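PDB 4I3Y: inositol monophosphatase family protein from Staphylococcus aureus subsp. aureus MSSA476, which probably hydrolyses inositol monophosphates to free inositol and phosphate in a magnesium-dependent reaction that lithium ions inhibit. Local coordinates for residues Leu172-Val175 with Gln176-Asp180; Ser195-Ala199 with Lys200-Gly204. One frame throughout, in Å; residues are numbered along the deposited sequence.

Contact 1. Residues Leu172-Val175 with Gln176-Asp180; sequences LDTV and QDLFD
Leu172 O accepts the shortest bond of this stretch of helix, 2.8 Å from Gln176 N and almost straight, with 166° at the hydrogen. Asp177 N to Asp173 O, Leu178 N to Thr174 O and Phe179 N to Val175 O repeat it one residue further along each time. These four bonds, in the helix of the beta-alpha-beta unit between strands 162-164 and 184-185, illustrate how an alpha-helix brings side chains four residues apart onto one flank.

Val175 and Phe179 make the clearest use of that spacing. With CG1 of Val175 anti to its own backbone N (chi1 174°), this methyl lies over one face of the Phe179 ring, 3.8 Å from the centroid and displaced toward the rim, where CZ is its nearest atom at 3.5 Å. The result is a CH-pi contact between two side chains that lean the same way. Tyr185 meets the same phenyl ring edge-to-face.

Thr174 and Leu178 run side by side in similar fashion, Thr174 OG1 standing 4.2 Å from Leu178 CD1, while Leu178 also packs on Ile260 and Leu261 of helix 254-262. The Thr174 hydroxyl is buried and has no polar partner in the model. On the more exposed side, Asp177 OD2 sits 3.4 Å from Asp173 O, two acceptors with no hydrogen bond between them, and 5.6 Å from Asp173 OD2.

The turns are thus held by the backbone bonds and the apolar flank, whereas the two carboxylates probably disfavour each other slightly, a cost that the weak, long ion pair of Asp173 with Arg271 may partly offset.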
loop_
_atom_site.group_PDB
_atom_site.type_symbol
_atom_site.label_atom_id
_atom_site.label_comp_id
_atom_site.label_asym_id
_atom_site.label_seq_id
_atom_site.Cartn_x
_atom_site.Cartn_y
_atom_site.Cartn_z
ATOM N N LEU A 172 20.639 9.758 0.905
ATOM C CA LEU A 172 20.441 8.645 1.822
ATOM C C LEU A 172 20.542 8.976 3.317
ATOM O O LEU A 172 19.901 8.297 4.128
ATOM C CB LEU A 172 21.396 7.518 1.515
ATOM C CG LEU A 172 21.060 6.532 0.383
ATOM C CD1 LEU A 172 19.656 6.652 -0.150
ATOM C CD2 LEU A 172 22.091 6.536 -0.727
ATOM N N ASP A 173 21.320 10.004 3.685
ATOM C CA ASP A 173 21.475 10.360 5.085
ATOM C C ASP A 173 20.158 10.882 5.524
ATOM O O ASP A 173 19.715 10.581 6.604
ATOM C CB ASP A 173 22.461 11.505 5.294
ATOM C CG ASP A 173 23.809 11.041 5.683
ATOM O OD1 ASP A 173 24.221 9.929 5.276
ATOM O OD2 ASP A 173 24.471 11.820 6.395
ATOM N N THR A 174 19.549 11.706 4.686
ATOM C CA THR A 174 18.235 12.225 5.072
ATOM C C THR A 174 17.130 11.186 5.047
ATOM O O THR A 174 16.308 11.132 5.950
ATOM C CB THR A 174 17.878 13.661 4.554
ATOM O OG1 THR A 174 16.470 13.808 4.333
ATOM C CG2 THR A 174 18.677 14.155 3.414
ATOM N N VAL A 175 17.213 10.253 4.109
ATOM C CA VAL A 175 16.335 9.074 4.206
ATOM C C VAL A 175 16.511 8.338 5.558
ATOM O O VAL A 175 15.549 8.015 6.267
ATOM C CB VAL A 175 16.604 8.102 3.039
ATOM C CG1 VAL A 175 15.785 6.821 3.256
ATOM C CG2 VAL A 175 16.222 8.757 1.704
ATOM N N GLN A 176 17.758 8.073 5.923
ATOM C CA GLN A 176 18.041 7.439 7.226
ATOM C C GLN A 176 17.459 8.260 8.404
ATOM O O GLN A 176 16.809 7.704 9.331
ATOM C CB GLN A 176 19.540 7.135 7.358
ATOM C CG GLN A 176 19.927 6.251 8.576
ATOM C CD GLN A 176 19.337 4.848 8.542
ATOM O OE1 GLN A 176 18.449 4.530 9.329
ATOM N NE2 GLN A 176 19.810 4.014 7.655
ATOM N N ASP A 177 17.595 9.583 8.359
ATOM C CA ASP A 177 17.108 10.392 9.468
ATOM C C ASP A 177 15.594 10.321 9.584
ATOM O O ASP A 177 15.061 10.338 10.718
ATOM C CB ASP A 177 17.577 11.846 9.418
ATOM C CG ASP A 177 19.093 11.972 9.547
ATOM O OD1 ASP A 177 19.711 11.054 10.144
ATOM O OD2 ASP A 177 19.656 12.986 9.015
ATOM N N LEU A 178 14.909 10.234 8.439
ATOM C CA LEU A 178 13.436 10.134 8.429
ATOM C C LEU A 178 13.004 8.762 8.976
ATOM O O LEU A 178 12.056 8.673 9.780
ATOM C CB LEU A 178 12.920 10.354 6.994
ATOM C CG LEU A 178 13.088 11.771 6.403
ATOM C CD1 LEU A 178 12.871 11.785 4.891
ATOM C CD2 LEU A 178 12.080 12.684 7.060
ATOM N N PHE A 179 13.646 7.686 8.508
ATOM C CA PHE A 179 13.514 6.332 9.134
ATOM C C PHE A 179 13.665 6.344 10.673
ATOM O O PHE A 179 12.789 5.878 11.409
ATOM C CB PHE A 179 14.575 5.380 8.571
ATOM C CG PHE A 179 14.352 4.927 7.102
ATOM C CD1 PHE A 179 13.191 5.181 6.423
ATOM C CD2 PHE A 179 15.345 4.188 6.458
ATOM C CE1 PHE A 179 13.013 4.773 5.108
ATOM C CE2 PHE A 179 15.192 3.742 5.162
ATOM C CZ PHE A 179 13.996 4.033 4.462
ATOM N N ASP A 180 14.800 6.833 11.181
ATOM C CA ASP A 180 15.042 6.839 12.641
ATOM C C ASP A 180 14.014 7.637 13.460
ATOM O O ASP A 180 13.679 7.232 14.560
ATOM C CB ASP A 180 16.439 7.388 12.996
ATOM C CG ASP A 180 17.574 6.603 12.350
ATOM O OD1 ASP A 180 17.359 5.431 11.969
ATOM O OD2 ASP A 180 18.681 7.183 12.190
#

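Contact 2. Residues Ser195-Ala199 with Lys200-Gly204; sequences SMRVA and KGQFG
Arg197 and Phe203 meet where the helix ends, the CB of Arg197 resting over one face of the phenyl ring, 3.7 Å from its centroid. The arginine then continues along the ring: CG is anti to the carbonyl carbon (chi1 -58°), and a bend at chi2, -124°, off the staggered values, lays CD 3.7 Å from Phe203 CZ. Its guanidinium, inclined 35° to the phenyl plane, reaches on through NH1 to a salt bridge with Asp108 OD2 of the second subunit.

The Gln202 side chain crosses that of Arg197 at a slant. Extended beyond CG, it sets OE1 3.4 Å from Arg197 CD, while its NE2 bonds to Glu107 OE1 and Gln105 O of the second subunit. Lys200, in the conformer described, folds back along the helix through a bend at chi3, so that CE passes 3.3 Å from Met196 O and NZ makes a weak bond to Gln202 OE1. NZ also lies near Arg197 NE, and Glu107 of the second subunit, a weak and distant ion-pair partner of both side chains, probably tempers that closeness.

Val198 crosses Phe203 at about a right angle, CG2 against CB, and its CA-H points almost straight at Phe203 O. One water donates to both Val198 O, at 2.8 Å, and Phe203 O, tying the outgoing chain to the last turn.

In the backbone, Arg197 O receives Phe203 N at 3.1 Å, the donor standing above the carbonyl plane. The same carbonyl weakly accepts Gln202 N, and Gly201 N returns to Val198 O; with the positive phi of Gly201, which suits glycine, these last two bonds make a Schellman motif, a common C-terminal ending of an alpha-helix.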
loop_
_atom_site.group_PDB
_atom_site.type_symbol
_atom_site.label_atom_id
_atom_site.label_comp_id
_atom_site.label_asym_id
_atom_site.label_seq_id
_atom_site.Cartn_x
_atom_site.Cartn_y
_atom_site.Cartn_z
ATOM N N SER A 195 -1.436 10.778 0.133
ATOM C CA SER A 195 -1.975 12.001 0.836
ATOM C C SER A 195 -3.190 11.690 1.650
ATOM O O SER A 195 -3.323 12.129 2.799
ATOM C CB SER A 195 -2.281 13.125 -0.131
ATOM O OG SER A 195 -1.065 13.491 -0.753
ATOM N N MET A 196 -4.071 10.868 1.083
ATOM C CA MET A 196 -5.297 10.525 1.795
ATOM C C MET A 196 -4.992 9.682 3.035
ATOM O O MET A 196 -5.741 9.726 4.012
ATOM C CB MET A 196 -6.276 9.746 0.912
ATOM C CG MET A 196 -7.008 10.570 -0.132
ATOM S SD MET A 196 -7.869 12.066 0.526
ATOM C CE MET A 196 -6.709 13.287 -0.107
ATOM N N ARG A 197 -3.923 8.887 3.003
ATOM C CA ARG A 197 -3.535 8.166 4.266
ATOM C C ARG A 197 -3.171 9.193 5.361
ATOM O O ARG A 197 -3.433 8.972 6.537
ATOM C CB ARG A 197 -2.407 7.223 4.002
ATOM C CG ARG A 197 -2.782 6.203 2.925
ATOM C CD ARG A 197 -2.597 4.809 3.506
ATOM N NE ARG A 197 -2.969 3.804 2.528
ATOM C CZ ARG A 197 -2.741 2.501 2.691
ATOM N NH1 ARG A 197 -2.198 2.002 3.802
ATOM N NH2 ARG A 197 -3.075 1.693 1.740
ATOM N N VAL A 198 -2.633 10.351 4.973
ATOM C CA VAL A 198 -2.324 11.408 5.983
ATOM C C VAL A 198 -3.657 11.977 6.490
ATOM O O VAL A 198 -3.874 12.099 7.711
ATOM C CB VAL A 198 -1.375 12.493 5.416
ATOM C CG1 VAL A 198 -1.176 13.636 6.435
ATOM C CG2 VAL A 198 -0.009 11.890 5.039
ATOM N N ALA A 199 -4.586 12.212 5.557
ATOM C CA ALA A 199 -5.873 12.898 5.883
ATOM C C ALA A 199 -6.681 12.033 6.828
ATOM O O ALA A 199 -7.339 12.550 7.707
ATOM C CB ALA A 199 -6.670 13.195 4.625
ATOM N N LYS A 200 -6.572 10.715 6.639
ATOM C CA LYS A 200 -7.274 9.709 7.423
ATOM C C LYS A 200 -6.606 9.567 8.781
ATOM O O LYS A 200 -7.248 9.096 9.722
ATOM C CB LYS A 200 -7.243 8.345 6.682
ATOM C CG LYS A 200 -8.242 8.230 5.521
ATOM C CD LYS A 200 -8.210 6.833 4.866
ATOM C CE LYS A 200 -7.259 6.793 3.669
ATOM N NZ LYS A 200 -6.930 5.443 3.062
ATOM N N GLY A 201 -5.330 9.969 8.883
ATOM C CA GLY A 201 -4.559 9.782 10.128
ATOM C C GLY A 201 -3.819 8.437 10.248
ATOM O O GLY A 201 -3.297 8.120 11.322
ATOM N N GLN A 202 -3.764 7.662 9.130
ATOM C CA GLN A 202 -2.968 6.401 8.974
ATOM C C GLN A 202 -1.439 6.661 8.802
ATOM O O GLN A 202 -0.637 5.908 9.336
ATOM C CB GLN A 202 -3.465 5.591 7.729
ATOM C CG GLN A 202 -4.974 5.320 7.788
ATOM C CD GLN A 202 -5.430 4.730 6.467
ATOM O OE1 GLN A 202 -5.346 5.405 5.435
ATOM N NE2 GLN A 202 -5.887 3.477 6.481
ATOM N N PHE A 203 -1.060 7.731 8.094
ATOM C CA PHE A 203 0.335 8.207 8.005
ATOM C C PHE A 203 0.420 9.565 8.720
ATOM O O PHE A 203 -0.557 10.318 8.713
ATOM C CB PHE A 203 0.706 8.434 6.512
ATOM C CG PHE A 203 0.800 7.164 5.683
ATOM C CD1 PHE A 203 0.737 5.922 6.275
ATOM C CD2 PHE A 203 1.101 7.248 4.312
ATOM C CE1 PHE A 203 0.853 4.743 5.486
ATOM C CE2 PHE A 203 1.236 6.115 3.529
ATOM C CZ PHE A 203 1.091 4.846 4.117
ATOM N N GLY A 204 1.587 9.853 9.322
ATOM C CA GLY A 204 1.905 11.180 9.861
ATOM C C GLY A 204 2.143 12.195 8.785
ATOM O O GLY A 204 1.738 13.360 8.954
HETATM O O HOH W 1 -2.229 12.356 9.932
#

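Overall arrangement
Followed from the N terminus, the chain leaves strand 162-164, forms helix 172-181, where contact 1 joins successive turns without closing any longer loop, and returns as strand 184-185, completing a beta-alpha-beta unit. Helix 191-200 follows, and contact 2 closes the short loop that turns its end into strand 205-208. Contact 1 and contact 2 come in series, neither nesting nor crossing; the centres of contact 1 and contact 2 are about 20 Å apart, and their nearest atoms about 10 Å. Strand 162-164 links them: in the five-stranded sheet it lies between strands 184-185 and 205-208, parallel to both. Each contact also meets the second subunit, contact 1 through packing and contact 2 largely through charged and polar groups.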